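Local coordinates for nonribosomal peptide synthase (Streptomyces sp. MJ635-86F5, PDB 5JJP), which probably activates an aliphatic beta-amino acid as its adenylate at the expense of ATP, as an adenylation enzyme of nonribosomal peptide synthesis, at residues V88-A93 against Q121-I126; R314-L319 against R323-L328; M364-A369 against G431-C436. One frame throughout, in Å; residues are numbered along the deposited sequence.

Interaction 1: V88-A93 against Q121-I126; sequences VLESPA and QRLRTI
The two methyls of Leu123 divide between Val88 and Glu90, two residues of strand 87-90 whose side chains leave the same face of the sheet. The apolar share is a methyl-to-methyl touch, with CG1 of Val88 4.1 Å from CD1 of Leu123. With CG of Leu123 opposite its own backbone N (chi1 -180°), the isobutyl group projects from the helix onto the strand.

The second kind of contact is between a methyl and a carboxylate. OE1 of Glu90 comes to 3.8 Å from CD2 of Leu123, a van der Waals approach, OE1 having its hydrogen bond outside the two segments. The charge is met elsewhere too: OE2 of Glu90 forms a salt bridge with NE of Arg143, a residue that the Leu123 side chain also touches. Pairing with Arg143, which belongs to neither segment, probably lowers the cost of keeping the buried carboxylate of Glu90 beside a leucine.

No hydrogen bond joins the two segments, and the 122 Å² buried between them comes mainly from these few side-chain touches. On the strand's other face, Leu89 packs against Ala100 and Phe101 of helix 95-107. Strand 87-90 pairs in parallel with 111-114 and 134-138, and helix 120-130 connects those two neighbours while lying over the strand between them: a beta-alpha-beta crossover in a layered alpha/beta fold.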
ATOM      1  N   VAL A  88       4.627  11.902  11.190  1.00 14.52           N
ATOM      2  CA  VAL A  88       5.442  11.654   9.998  1.00 12.86           C
ATOM      3  C   VAL A  88       6.365  10.515  10.361  1.00 13.62           C
ATOM      4  O   VAL A  88       7.134  10.637  11.301  1.00 15.82           O
ATOM      5  CB  VAL A  88       6.285  12.861   9.586  1.00 11.68           C
ATOM      6  CG1 VAL A  88       7.081  12.558   8.345  1.00 10.96           C
ATOM      7  CG2 VAL A  88       5.388  14.045   9.320  1.00 12.50           C
ATOM      8  N   LEU A  89       6.269   9.414   9.635  1.00 13.67           N
ATOM      9  CA  LEU A  89       7.087   8.249   9.879  1.00 14.77           C
ATOM     10  C   LEU A  89       8.139   8.092   8.732  1.00 13.02           C
ATOM     11  O   LEU A  89       7.797   7.770   7.592  1.00 10.70           O
ATOM     12  CB  LEU A  89       6.181   7.031   9.976  1.00 17.80           C
ATOM     13  CG  LEU A  89       6.796   5.690  10.243  1.00 20.52           C
ATOM     14  CD1 LEU A  89       7.591   5.744  11.526  1.00 23.49           C
ATOM     15  CD2 LEU A  89       5.738   4.628  10.341  1.00 21.98           C
ATOM     16  N   GLU A  90       9.394   8.388   9.051  1.00 12.16           N
ATOM     17  CA  GLU A  90      10.448   8.438   8.033  1.00 13.55           C
ATOM     18  C   GLU A  90      11.478   7.332   8.212  1.00 13.44           C
ATOM     19  O   GLU A  90      12.206   7.317   9.201  1.00 12.79           O
ATOM     20  CB  GLU A  90      11.144   9.780   8.062  1.00 14.79           C
ATOM     21  CG  GLU A  90      12.251   9.943   7.032  1.00 15.87           C
ATOM     22  CD  GLU A  90      12.593  11.430   6.817  1.00 17.37           C
ATOM     23  OE1 GLU A  90      11.708  12.189   6.319  1.00 16.14           O
ATOM     24  OE2 GLU A  90      13.756  11.845   7.125  1.00 19.24           O
ATOM     25  N   SER A  91      11.510   6.428   7.261  1.00 13.07           N
ATOM     26  CA  SER A  91      12.398   5.297   7.343  1.00 13.87           C
ATOM     27  C   SER A  91      12.379   4.516   6.059  1.00 14.49           C
ATOM     28  O   SER A  91      11.365   4.482   5.354  1.00 12.83           O
ATOM     29  CB  SER A  91      11.998   4.387   8.525  1.00 13.73           C
ATOM     30  OG  SER A  91      12.648   3.120   8.520  1.00 12.77           O
ATOM     31  N   PRO A  92      13.528   3.901   5.711  1.00 17.64           N
ATOM     32  CA  PRO A  92      13.367   2.885   4.702  1.00 19.00           C
ATOM     33  C   PRO A  92      12.463   1.776   5.256  1.00 17.94           C
ATOM     34  O   PRO A  92      12.341   1.626   6.452  1.00 17.19           O
ATOM     35  CB  PRO A  92      14.797   2.406   4.436  1.00 18.05           C
ATOM     36  CG  PRO A  92      15.539   2.730   5.685  1.00 18.57           C
ATOM     37  CD  PRO A  92      14.899   3.946   6.243  1.00 17.77           C
ATOM     38  N   ALA A  93      11.840   1.025   4.353  1.00 19.99           N
ATOM     39  CA  ALA A  93      11.037  -0.147   4.718  1.00 21.25           C
ATOM     40  C   ALA A  93      11.890  -1.230   5.401  1.00 20.74           C
ATOM     41  O   ALA A  93      12.687  -1.869   4.765  1.00 20.42           O
ATOM     42  CB  ALA A  93      10.372  -0.723   3.483  1.00 20.08           C
ATOM     43  N   GLN A 121      11.955  20.256   0.975  1.00 27.20           N
ATOM     44  CA  GLN A 121      10.913  21.174   0.578  1.00 32.91           C
ATOM     45  C   GLN A 121       9.542  20.514   0.594  1.00 29.72           C
ATOM     46  O   GLN A 121       8.565  21.101   1.066  1.00 26.67           O
ATOM     47  CB  GLN A 121      11.186  21.755  -0.817  1.00 42.82           C
ATOM     48  CG  GLN A 121      10.008  22.531  -1.410  1.00 54.40           C
ATOM     49  CD  GLN A 121      10.352  23.226  -2.736  1.00 66.70           C
ATOM     50  OE1 GLN A 121      11.274  22.821  -3.466  1.00 64.91           O
ATOM     51  NE2 GLN A 121       9.591  24.279  -3.060  1.00 66.76           N
ATOM     52  N   ARG A 122       9.464  19.298   0.087  1.00 29.49           N
ATOM     53  CA  ARG A 122       8.205  18.502   0.132  1.00 29.59           C
ATOM     54  C   ARG A 122       7.807  18.119   1.543  1.00 25.68           C
ATOM     55  O   ARG A 122       6.665  18.223   1.940  1.00 27.01           O
ATOM     56  CB  ARG A 122       8.354  17.231  -0.705  1.00 30.88           C
ATOM     57  CG  ARG A 122       7.055  16.470  -0.837  1.00 34.73           C
ATOM     58  CD  ARG A 122       7.243  15.226  -1.677  1.00 39.57           C
ATOM     59  NE  ARG A 122       5.992  14.479  -1.747  1.00 44.79           N
ATOM     60  CZ  ARG A 122       4.927  14.843  -2.465  1.00 38.11           C
ATOM     61  NH1 ARG A 122       4.931  15.959  -3.186  1.00 35.10           N
ATOM     62  NH2 ARG A 122       3.852  14.076  -2.440  1.00 38.70           N
ATOM     63  N   LEU A 123       8.783  17.713   2.311  1.00 24.72           N
ATOM     64  CA  LEU A 123       8.568  17.395   3.709  1.00 22.77           C
ATOM     65  C   LEU A 123       8.041  18.597   4.504  1.00 23.35           C
ATOM     66  O   LEU A 123       7.058  18.486   5.237  1.00 21.37           O
ATOM     67  CB  LEU A 123       9.859  16.892   4.326  1.00 20.68           C
ATOM     68  CG  LEU A 123       9.793  16.507   5.794  1.00 19.13           C
ATOM     69  CD1 LEU A 123       8.732  15.442   5.941  1.00 19.80           C
ATOM     70  CD2 LEU A 123      11.141  15.984   6.259  1.00 19.31           C
ATOM     71  N   ARG A 124       8.622  19.760   4.290  1.00 26.77           N
ATOM     72  CA  ARG A 124       8.104  20.994   4.916  1.00 29.02           C
ATOM     73  C   ARG A 124       6.693  21.364   4.440  1.00 30.26           C
ATOM     74  O   ARG A 124       5.878  21.863   5.240  1.00 27.30           O
ATOM     75  CB  ARG A 124       9.044  22.178   4.710  1.00 31.58           C
ATOM     76  CG  ARG A 124      10.237  22.180   5.650  1.00 33.25           C
ATOM     77  CD  ARG A 124      10.985  23.526   5.533  1.00 37.08           C
ATOM     78  NE  ARG A 124      12.378  23.402   5.949  1.00 42.12           N
ATOM     79  CZ  ARG A 124      13.468  23.565   5.187  1.00 40.91           C
ATOM     80  NH1 ARG A 124      13.393  23.906   3.905  1.00 43.13           N
ATOM     81  NH2 ARG A 124      14.660  23.391   5.742  1.00 39.67           N
ATOM     82  N   THR A 125       6.387  21.088   3.171  1.00 29.08           N
ATOM     83  CA  THR A 125       5.014  21.275   2.664  1.00 31.06           C
ATOM     84  C   THR A 125       4.048  20.303   3.380  1.00 28.96           C
ATOM     85  O   THR A 125       2.970  20.720   3.825  1.00 27.48           O
ATOM     86  CB  THR A 125       4.934  21.102   1.123  1.00 32.41           C
ATOM     87  OG1 THR A 125       5.884  21.962   0.493  1.00 30.26           O
ATOM     88  CG2 THR A 125       3.566  21.460   0.588  1.00 34.07           C
ATOM     89  N   ILE A 126       4.432  19.025   3.494  1.00 26.51           N
ATOM     90  CA  ILE A 126       3.620  18.043   4.229  1.00 25.37           C
ATOM     91  C   ILE A 126       3.316  18.543   5.652  1.00 21.63           C
ATOM     92  O   ILE A 126       2.217  18.414   6.138  1.00 21.68           O
ATOM     93  CB  ILE A 126       4.338  16.655   4.415  1.00 29.47           C
ATOM     94  CG1 ILE A 126       4.671  15.919   3.099  1.00 33.51           C
ATOM     95  CG2 ILE A 126       3.545  15.742   5.330  1.00 27.30           C
ATOM     96  CD1 ILE A 126       3.733  16.182   1.952  1.00 37.40           C
TER

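Interaction 2: R314-L319 against R323-L328; sequences RELQGL and RRIFNL
Ile325 reaches from strand 324-329 to touch Gln317 and Leu316 on helix 310-319, and it does so with the last atom of its longer branch. At CB the bond already heads for the helix, yet CB of Ile325 is still 6.0 Å from CG of Gln317. The side chain then forks. The CG2 branch of Ile325 ends 5.7 Å from CD2 of Leu316 and makes no close touch there. CG1 lies opposite the carbonyl carbon (chi1 -57°) and carries the chain onward; this CG1 of Ile325 is 5.4 Å from CG of Gln317. Because the next torsion is fully extended (chi2 179°), CD1 is carried well out toward the helix. There CD1 of Ile325 meets CG of Gln317 at 4.2 Å and CD2 of Leu316 at 4.4 Å, so one methyl is shared by two consecutive residues of the helix.

Gln317 gives only its aliphatic part to Ile325. Its amide is held by the loop after strand 338-341: NE2 donates to the carbonyl of Pro343, and OE1 receives a weak bond from N of Leu346, which together should restrain the rotation of the amide. Leu316 rests also on Ile301, Trp281 and Ile285, while Ile325 lies against Phe303.

The interface is small, consistent with one methyl touching a methylene and another methyl. Strands 300-304 and 324-329 are parallel neighbours, and helix 310-319 connects them, packing against the second strand across a short turn: the closing half of a classical beta-alpha-beta unit.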
ATOM      1  N   ARG A 314       6.029  -9.197 -23.239  1.00 31.17           N
ATOM      2  CA  ARG A 314       6.212 -10.417 -24.022  1.00 35.64           C
ATOM      3  C   ARG A 314       7.618 -10.987 -23.837  1.00 33.06           C
ATOM      4  O   ARG A 314       7.815 -12.178 -23.631  1.00 35.30           O
ATOM      5  CB  ARG A 314       5.978 -10.134 -25.518  1.00 36.33           C
ATOM      6  CG  ARG A 314       4.531  -9.914 -25.930  1.00 37.38           C
ATOM      7  CD  ARG A 314       4.327 -10.044 -27.451  1.00 36.01           C
ATOM      8  NE  ARG A 314       2.937  -9.839 -27.862  1.00 34.51           N
ATOM      9  CZ  ARG A 314       2.375  -8.657 -28.158  1.00 40.68           C
ATOM     10  NH1 ARG A 314       3.054  -7.519 -28.060  1.00 41.55           N
ATOM     11  NH2 ARG A 314       1.089  -8.586 -28.525  1.00 45.46           N
ATOM     12  N   GLU A 315       8.596 -10.102 -23.892  1.00 34.44           N
ATOM     13  CA  GLU A 315       9.975 -10.479 -23.674  1.00 36.01           C
ATOM     14  C   GLU A 315      10.105 -11.106 -22.280  1.00 31.91           C
ATOM     15  O   GLU A 315      10.651 -12.214 -22.125  1.00 28.50           O
ATOM     16  CB  GLU A 315      10.868  -9.250 -23.844  1.00 41.76           C
ATOM     17  CG  GLU A 315      12.217  -9.516 -24.502  1.00 47.01           C
ATOM     18  CD  GLU A 315      12.973  -8.224 -24.829  1.00 54.31           C
ATOM     19  OE1 GLU A 315      14.223  -8.237 -24.730  1.00 55.10           O
ATOM     20  OE2 GLU A 315      12.321  -7.184 -25.109  1.00 55.79           O
ATOM     21  N   LEU A 316       9.543 -10.432 -21.281  1.00 29.96           N
ATOM     22  CA  LEU A 316       9.555 -10.954 -19.882  1.00 29.84           C
ATOM     23  C   LEU A 316       8.860 -12.305 -19.717  1.00 29.81           C
ATOM     24  O   LEU A 316       9.454 -13.213 -19.120  1.00 26.28           O
ATOM     25  CB  LEU A 316       8.969  -9.944 -18.887  1.00 28.40           C
ATOM     26  CG  LEU A 316       9.003 -10.339 -17.398  1.00 29.72           C
ATOM     27  CD1 LEU A 316      10.435 -10.406 -16.884  1.00 29.27           C
ATOM     28  CD2 LEU A 316       8.186  -9.345 -16.561  1.00 28.90           C
ATOM     29  N   GLN A 317       7.655 -12.464 -20.292  1.00 28.16           N
ATOM     30  CA  GLN A 317       7.022 -13.791 -20.329  1.00 30.88           C
ATOM     31  C   GLN A 317       7.933 -14.850 -20.938  1.00 28.42           C
ATOM     32  O   GLN A 317       8.015 -15.982 -20.448  1.00 33.16           O
ATOM     33  CB  GLN A 317       5.752 -13.761 -21.155  1.00 33.63           C
ATOM     34  CG  GLN A 317       4.619 -13.005 -20.533  1.00 37.22           C
ATOM     35  CD  GLN A 317       3.358 -13.061 -21.373  1.00 41.71           C
ATOM     36  OE1 GLN A 317       3.358 -12.726 -22.572  1.00 47.28           O
ATOM     37  NE2 GLN A 317       2.267 -13.491 -20.752  1.00 44.72           N
ATOM     38  N   GLY A 318       8.577 -14.479 -22.038  1.00 30.45           N
ATOM     39  CA  GLY A 318       9.538 -15.342 -22.741  1.00 31.08           C
ATOM     40  C   GLY A 318      10.700 -15.819 -21.896  1.00 31.88           C
ATOM     41  O   GLY A 318      11.079 -16.977 -21.941  1.00 29.39           O
ATOM     42  N   LEU A 319      11.235 -14.935 -21.067  1.00 32.47           N
ATOM     43  CA  LEU A 319      12.289 -15.335 -20.143  1.00 32.55           C
ATOM     44  C   LEU A 319      11.755 -16.093 -18.926  1.00 31.86           C
ATOM     45  O   LEU A 319      12.496 -16.858 -18.321  1.00 32.07           O
ATOM     46  CB  LEU A 319      13.057 -14.111 -19.655  1.00 31.98           C
ATOM     47  CG  LEU A 319      13.762 -13.265 -20.710  1.00 31.65           C
ATOM     48  CD1 LEU A 319      14.254 -11.955 -20.098  1.00 30.94           C
ATOM     49  CD2 LEU A 319      14.905 -14.058 -21.320  1.00 30.43           C
ATOM     50  N   ARG A 323       5.075 -18.426 -15.192  1.00 22.95           N
ATOM     51  CA  ARG A 323       4.905 -17.492 -14.071  1.00 22.09           C
ATOM     52  C   ARG A 323       3.540 -16.831 -14.219  1.00 20.53           C
ATOM     53  O   ARG A 323       3.054 -16.603 -15.321  1.00 19.40           O
ATOM     54  CB  ARG A 323       5.997 -16.415 -14.066  1.00 22.62           C
ATOM     55  CG  ARG A 323       7.254 -16.787 -13.304  1.00 24.53           C
ATOM     56  CD  ARG A 323       7.874 -18.055 -13.811  1.00 25.21           C
ATOM     57  NE  ARG A 323       9.177 -18.335 -13.192  1.00 25.11           N
ATOM     58  CZ  ARG A 323      10.184 -18.948 -13.837  1.00 29.21           C
ATOM     59  NH1 ARG A 323      10.041 -19.363 -15.130  1.00 29.43           N
ATOM     60  NH2 ARG A 323      11.335 -19.153 -13.226  1.00 25.48           N
ATOM     61  N   ARG A 324       2.928 -16.528 -13.088  1.00 18.88           N
ATOM     62  CA  ARG A 324       1.676 -15.813 -13.073  1.00 16.87           C
ATOM     63  C   ARG A 324       1.973 -14.321 -12.936  1.00 16.82           C
ATOM     64  O   ARG A 324       2.670 -13.883 -12.003  1.00 16.08           O
ATOM     65  CB  ARG A 324       0.824 -16.267 -11.916  1.00 15.99           C
ATOM     66  CG  ARG A 324       0.367 -17.728 -11.997  1.00 14.95           C
ATOM     67  CD  ARG A 324      -0.718 -17.935 -13.073  1.00 13.72           C
ATOM     68  NE  ARG A 324      -1.889 -17.117 -12.884  1.00 12.51           N
ATOM     69  CZ  ARG A 324      -2.986 -17.469 -12.210  1.00 12.92           C
ATOM     70  NH1 ARG A 324      -3.096 -18.663 -11.649  1.00 12.36           N
ATOM     71  NH2 ARG A 324      -4.012 -16.592 -12.064  1.00 12.45           N
ATOM     72  N   ILE A 325       1.497 -13.550 -13.896  1.00 16.34           N
ATOM     73  CA  ILE A 325       1.724 -12.128 -13.869  1.00 17.32           C
ATOM     74  C   ILE A 325       0.399 -11.464 -13.723  1.00 15.65           C
ATOM     75  O   ILE A 325      -0.551 -11.801 -14.401  1.00 15.04           O
ATOM     76  CB  ILE A 325       2.479 -11.611 -15.122  1.00 18.54           C
ATOM     77  CG1 ILE A 325       3.792 -12.354 -15.254  1.00 18.92           C
ATOM     78  CG2 ILE A 325       2.788 -10.107 -15.009  1.00 18.74           C
ATOM     79  CD1 ILE A 325       4.625 -11.943 -16.470  1.00 19.84           C
ATOM     80  N   PHE A 326       0.371 -10.471 -12.847  1.00 16.06           N
ATOM     81  CA  PHE A 326      -0.824  -9.725 -12.556  1.00 17.81           C
ATOM     82  C   PHE A 326      -0.652  -8.230 -12.812  1.00 18.96           C
ATOM     83  O   PHE A 326       0.290  -7.624 -12.372  1.00 17.02           O
ATOM     84  CB  PHE A 326      -1.142  -9.868 -11.078  1.00 17.72           C
ATOM     85  CG  PHE A 326      -1.232 -11.263 -10.614  1.00 17.06           C
ATOM     86  CD1 PHE A 326      -2.238 -12.076 -11.039  1.00 17.05           C
ATOM     87  CD2 PHE A 326      -0.326 -11.754  -9.653  1.00 18.21           C
ATOM     88  CE1 PHE A 326      -2.323 -13.379 -10.577  1.00 15.88           C
ATOM     89  CE2 PHE A 326      -0.439 -13.055  -9.169  1.00 16.46           C
ATOM     90  CZ  PHE A 326      -1.420 -13.870  -9.678  1.00 15.24           C
ATOM     91  N   ASN A 327      -1.672  -7.646 -13.395  1.00 24.14           N
ATOM     92  CA  ASN A 327      -1.732  -6.221 -13.700  1.00 27.32           C
ATOM     93  C   ASN A 327      -2.690  -5.526 -12.719  1.00 26.64           C
ATOM     94  O   ASN A 327      -3.878  -5.898 -12.577  1.00 24.12           O
ATOM     95  CB  ASN A 327      -2.212  -6.061 -15.150  1.00 32.72           C
ATOM     96  CG  ASN A 327      -2.482  -4.621 -15.522  1.00 35.28           C
ATOM     97  OD1 ASN A 327      -1.723  -3.734 -15.161  1.00 34.80           O
ATOM     98  ND2 ASN A 327      -3.579  -4.387 -16.253  1.00 37.04           N
ATOM     99  N   LEU A 328      -2.149  -4.559 -12.001  1.00 24.54           N
ATOM    100  CA  LEU A 328      -2.879  -3.907 -10.935  1.00 27.25           C
ATOM    101  C   LEU A 328      -3.215  -2.473 -11.358  1.00 27.09           C
ATOM    102  O   LEU A 328      -2.313  -1.682 -11.589  1.00 25.67           O
ATOM    103  CB  LEU A 328      -1.995  -3.902  -9.697  1.00 28.01           C
ATOM    104  CG  LEU A 328      -2.678  -3.626  -8.375  1.00 33.87           C
ATOM    105  CD1 LEU A 328      -3.524  -4.819  -7.983  1.00 34.17           C
ATOM    106  CD2 LEU A 328      -1.631  -3.325  -7.302  1.00 36.91           C
TER

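Interaction 3: M364-A369 against G431-C436; sequences MDVYDA and GRLYFC
Met364 and Leu433 are brought together by their torsions. CG of Met364 sits between its backbone N and carbonyl carbon (chi1 56°), after which the chain is extended and runs alongside the leucine; CG of Leu433 lies opposite its carbonyl carbon (chi1 -54°), which sends its isobutyl group toward strand 363-367. Because the methionine is extended, one methyl meets a length of it. CD1 of Leu433 is 3.8 Å from CG of Met364, 4.0 Å from its SD and 3.9 Å from its CE. The other branch, CD2 of Leu433, lies 4.1 Å from CG2 of Val366, so the leucine spans two residues that emerge on the same face of the strand.

The CB of Asp365, between them, leads away from the other segment; its OD1 accepts a weak bond from N of Val366 and has a long, weak ion pair with Arg427. Strands 363-367 and 433-438 are not direct partners in the curled antiparallel sheet, since 381-386 and 417-427 intervene, and Ile383 of the former touches Met364, Val366 and Leu433 alike.

The direct contact between the two segments, burying 171 Å², is therefore apolar: the thioether chain lies along one methyl of the leucine, while the backbone connection runs through the two intervening strands.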
ATOM      1  N   MET A 364     -16.649  -0.764 -11.041  1.00 28.29           N
ATOM      2  CA  MET A 364     -16.321   0.454 -11.761  1.00 26.64           C
ATOM      3  C   MET A 364     -16.968   0.410 -13.115  1.00 28.20           C
ATOM      4  O   MET A 364     -17.154  -0.658 -13.688  1.00 24.81           O
ATOM      5  CB  MET A 364     -14.819   0.649 -11.874  1.00 23.69           C
ATOM      6  CG  MET A 364     -14.083  -0.494 -12.513  1.00 21.82           C
ATOM      7  SD  MET A 364     -12.291  -0.198 -12.560  1.00 18.40           S
ATOM      8  CE  MET A 364     -11.857  -1.581 -13.574  1.00 21.73           C
ATOM      9  N   ASP A 365     -17.364   1.593 -13.589  1.00 31.24           N
ATOM     10  CA  ASP A 365     -17.982   1.755 -14.901  1.00 31.96           C
ATOM     11  C   ASP A 365     -17.622   3.128 -15.439  1.00 31.34           C
ATOM     12  O   ASP A 365     -17.018   3.943 -14.738  1.00 25.06           O
ATOM     13  CB  ASP A 365     -19.504   1.591 -14.813  1.00 32.82           C
ATOM     14  CG  ASP A 365     -20.167   1.260 -16.188  1.00 34.86           C
ATOM     15  OD1 ASP A 365     -19.449   1.011 -17.213  1.00 29.89           O
ATOM     16  OD2 ASP A 365     -21.424   1.287 -16.226  1.00 37.89           O
ATOM     17  N   VAL A 366     -18.001   3.380 -16.688  1.00 30.95           N
ATOM     18  CA  VAL A 366     -17.487   4.520 -17.442  1.00 31.20           C
ATOM     19  C   VAL A 366     -18.661   5.487 -17.640  1.00 31.59           C
ATOM     20  O   VAL A 366     -19.784   5.041 -17.864  1.00 29.71           O
ATOM     21  CB  VAL A 366     -16.803   3.948 -18.689  1.00 33.82           C
ATOM     22  CG1 VAL A 366     -17.145   4.687 -19.940  1.00 35.88           C
ATOM     23  CG2 VAL A 366     -15.304   3.899 -18.473  1.00 34.23           C
ATOM     24  N   TYR A 367     -18.416   6.789 -17.467  1.00 30.43           N
ATOM     25  CA  TYR A 367     -19.485   7.808 -17.432  1.00 29.68           C
ATOM     26  C   TYR A 367     -19.223   8.933 -18.377  1.00 29.68           C
ATOM     27  O   TYR A 367     -18.094   9.348 -18.523  1.00 28.31           O
ATOM     28  CB  TYR A 367     -19.652   8.391 -16.031  1.00 29.43           C
ATOM     29  CG  TYR A 367     -20.486   7.489 -15.126  1.00 30.78           C
ATOM     30  CD1 TYR A 367     -19.945   6.323 -14.588  1.00 31.50           C
ATOM     31  CD2 TYR A 367     -21.814   7.770 -14.859  1.00 29.41           C
ATOM     32  CE1 TYR A 367     -20.697   5.467 -13.808  1.00 30.26           C
ATOM     33  CE2 TYR A 367     -22.566   6.926 -14.082  1.00 30.53           C
ATOM     34  CZ  TYR A 367     -22.013   5.760 -13.576  1.00 30.30           C
ATOM     35  OH  TYR A 367     -22.766   4.941 -12.762  1.00 33.73           O
ATOM     36  N   ASP A 368     -20.280   9.430 -19.037  1.00 31.74           N
ATOM     37  CA  ASP A 368     -20.111  10.579 -19.935  1.00 35.48           C
ATOM     38  C   ASP A 368     -19.942  11.887 -19.132  1.00 35.30           C
ATOM     39  O   ASP A 368     -20.067  11.906 -17.913  1.00 30.07           O
ATOM     40  CB  ASP A 368     -21.247  10.686 -20.976  1.00 37.57           C
ATOM     41  CG  ASP A 368     -22.584  11.165 -20.382  1.00 37.56           C
ATOM     42  OD1 ASP A 368     -22.623  11.812 -19.317  1.00 36.37           O
ATOM     43  OD2 ASP A 368     -23.625  10.837 -20.988  1.00 38.68           O
ATOM     44  N   ALA A 369     -19.676  12.965 -19.852  1.00 38.75           N
ATOM     45  CA  ALA A 369     -19.396  14.259 -19.248  1.00 43.73           C
ATOM     46  C   ALA A 369     -20.581  14.864 -18.520  1.00 40.32           C
ATOM     47  O   ALA A 369     -20.425  15.814 -17.783  1.00 42.86           O
ATOM     48  CB  ALA A 369     -18.884  15.219 -20.317  1.00 48.37           C
ATOM     49  N   GLY A 431     -17.885  -6.035 -20.821  1.00 55.22           N
ATOM     50  CA  GLY A 431     -17.988  -5.089 -19.714  1.00 54.18           C
ATOM     51  C   GLY A 431     -16.666  -4.762 -19.033  1.00 52.38           C
ATOM     52  O   GLY A 431     -16.636  -4.010 -18.073  1.00 41.56           O
ATOM     53  N   ARG A 432     -15.576  -5.322 -19.553  1.00 51.12           N
ATOM     54  CA  ARG A 432     -14.245  -4.991 -19.077  1.00 46.53           C
ATOM     55  C   ARG A 432     -13.844  -3.605 -19.565  1.00 40.36           C
ATOM     56  O   ARG A 432     -14.214  -3.193 -20.667  1.00 45.17           O
ATOM     57  CB  ARG A 432     -13.228  -6.044 -19.549  1.00 48.16           C
ATOM     58  CG  ARG A 432     -13.526  -7.442 -19.022  1.00 51.98           C
ATOM     59  CD  ARG A 432     -12.396  -8.416 -19.331  1.00 53.20           C
ATOM     60  NE  ARG A 432     -12.461  -9.600 -18.468  1.00 54.54           N
ATOM     61  CZ  ARG A 432     -13.237 -10.670 -18.683  1.00 60.14           C
ATOM     62  NH1 ARG A 432     -14.053 -10.737 -19.750  1.00 55.07           N
ATOM     63  NH2 ARG A 432     -13.207 -11.680 -17.818  1.00 57.62           N
ATOM     64  N   LEU A 433     -13.044  -2.909 -18.773  1.00 30.76           N
ATOM     65  CA  LEU A 433     -12.571  -1.608 -19.171  1.00 28.69           C
ATOM     66  C   LEU A 433     -11.184  -1.644 -19.766  1.00 25.42           C
ATOM     67  O   LEU A 433     -10.415  -2.592 -19.566  1.00 22.99           O
ATOM     68  CB  LEU A 433     -12.589  -0.641 -17.972  1.00 27.99           C
ATOM     69  CG  LEU A 433     -13.903  -0.509 -17.226  1.00 28.87           C
ATOM     70  CD1 LEU A 433     -13.824   0.584 -16.181  1.00 29.47           C
ATOM     71  CD2 LEU A 433     -15.034  -0.233 -18.202  1.00 29.39           C
ATOM     72  N   TYR A 434     -10.869  -0.564 -20.469  1.00 28.46           N
ATOM     73  CA  TYR A 434      -9.538  -0.357 -21.106  1.00 32.25           C
ATOM     74  C   TYR A 434      -9.119   1.084 -20.852  1.00 31.99           C
ATOM     75  O   TYR A 434      -9.791   2.030 -21.259  1.00 35.04           O
ATOM     76  CB  TYR A 434      -9.582  -0.683 -22.629  1.00 31.91           C
ATOM     77  CG  TYR A 434      -9.937  -2.147 -22.902  1.00 32.12           C
ATOM     78  CD1 TYR A 434      -8.973  -3.082 -23.263  1.00 33.35           C
ATOM     79  CD2 TYR A 434     -11.230  -2.586 -22.746  1.00 33.69           C
ATOM     80  CE1 TYR A 434      -9.299  -4.423 -23.469  1.00 35.37           C
ATOM     81  CE2 TYR A 434     -11.563  -3.905 -22.933  1.00 37.75           C
ATOM     82  CZ  TYR A 434     -10.607  -4.816 -23.310  1.00 35.80           C
ATOM     83  OH  TYR A 434     -11.004  -6.111 -23.480  1.00 40.03           O
ATOM     84  N   PHE A 435      -8.003   1.239 -20.167  1.00 35.44           N
ATOM     85  CA  PHE A 435      -7.512   2.542 -19.779  1.00 37.55           C
ATOM     86  C   PHE A 435      -7.044   3.361 -20.978  1.00 37.91           C
ATOM     87  O   PHE A 435      -6.288   2.867 -21.777  1.00 41.13           O
ATOM     88  CB  PHE A 435      -6.366   2.338 -18.780  1.00 39.38           C
ATOM     89  CG  PHE A 435      -5.713   3.618 -18.326  1.00 39.20           C
ATOM     90  CD1 PHE A 435      -6.393   4.511 -17.515  1.00 40.39           C
ATOM     91  CD2 PHE A 435      -4.425   3.925 -18.718  1.00 40.48           C
ATOM     92  CE1 PHE A 435      -5.795   5.679 -17.093  1.00 41.94           C
ATOM     93  CE2 PHE A 435      -3.820   5.096 -18.307  1.00 41.81           C
ATOM     94  CZ  PHE A 435      -4.505   5.972 -17.488  1.00 41.51           C
ATOM     95  N   CYS A 436      -7.468   4.623 -21.061  1.00 43.63           N
ATOM     96  CA  CYS A 436      -7.117   5.533 -22.178  1.00 48.37           C
ATOM     97  C   CYS A 436      -6.435   6.849 -21.773  1.00 48.40           C
ATOM     98  O   CYS A 436      -6.317   7.744 -22.593  1.00 48.68           O
ATOM     99  CB  CYS A 436      -8.382   5.910 -22.951  1.00 46.41           C
ATOM    100  SG  CYS A 436      -9.089   4.494 -23.754  1.00 51.76           S
TER

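In the fold
The three contacts follow one another along the chain and nowhere touch. Interaction 1 is remote from the others: its centre is 34 Å from that of interaction 2 and 35 Å from that of interaction 3. Interactions 2 and 3 come nearer, about 8 Å between nearest atoms and 25 Å between centres, and Thr354 spans part of that gap: its OG1 hydrogen-bonds to O of Leu433, while its O takes a weak bond from ND2 of Asn327. Strand 324-329, which carries one side of interaction 2, runs into a YGATE sequence, the motif that in relatives of the adenylate-forming family lines the nucleotide pocket.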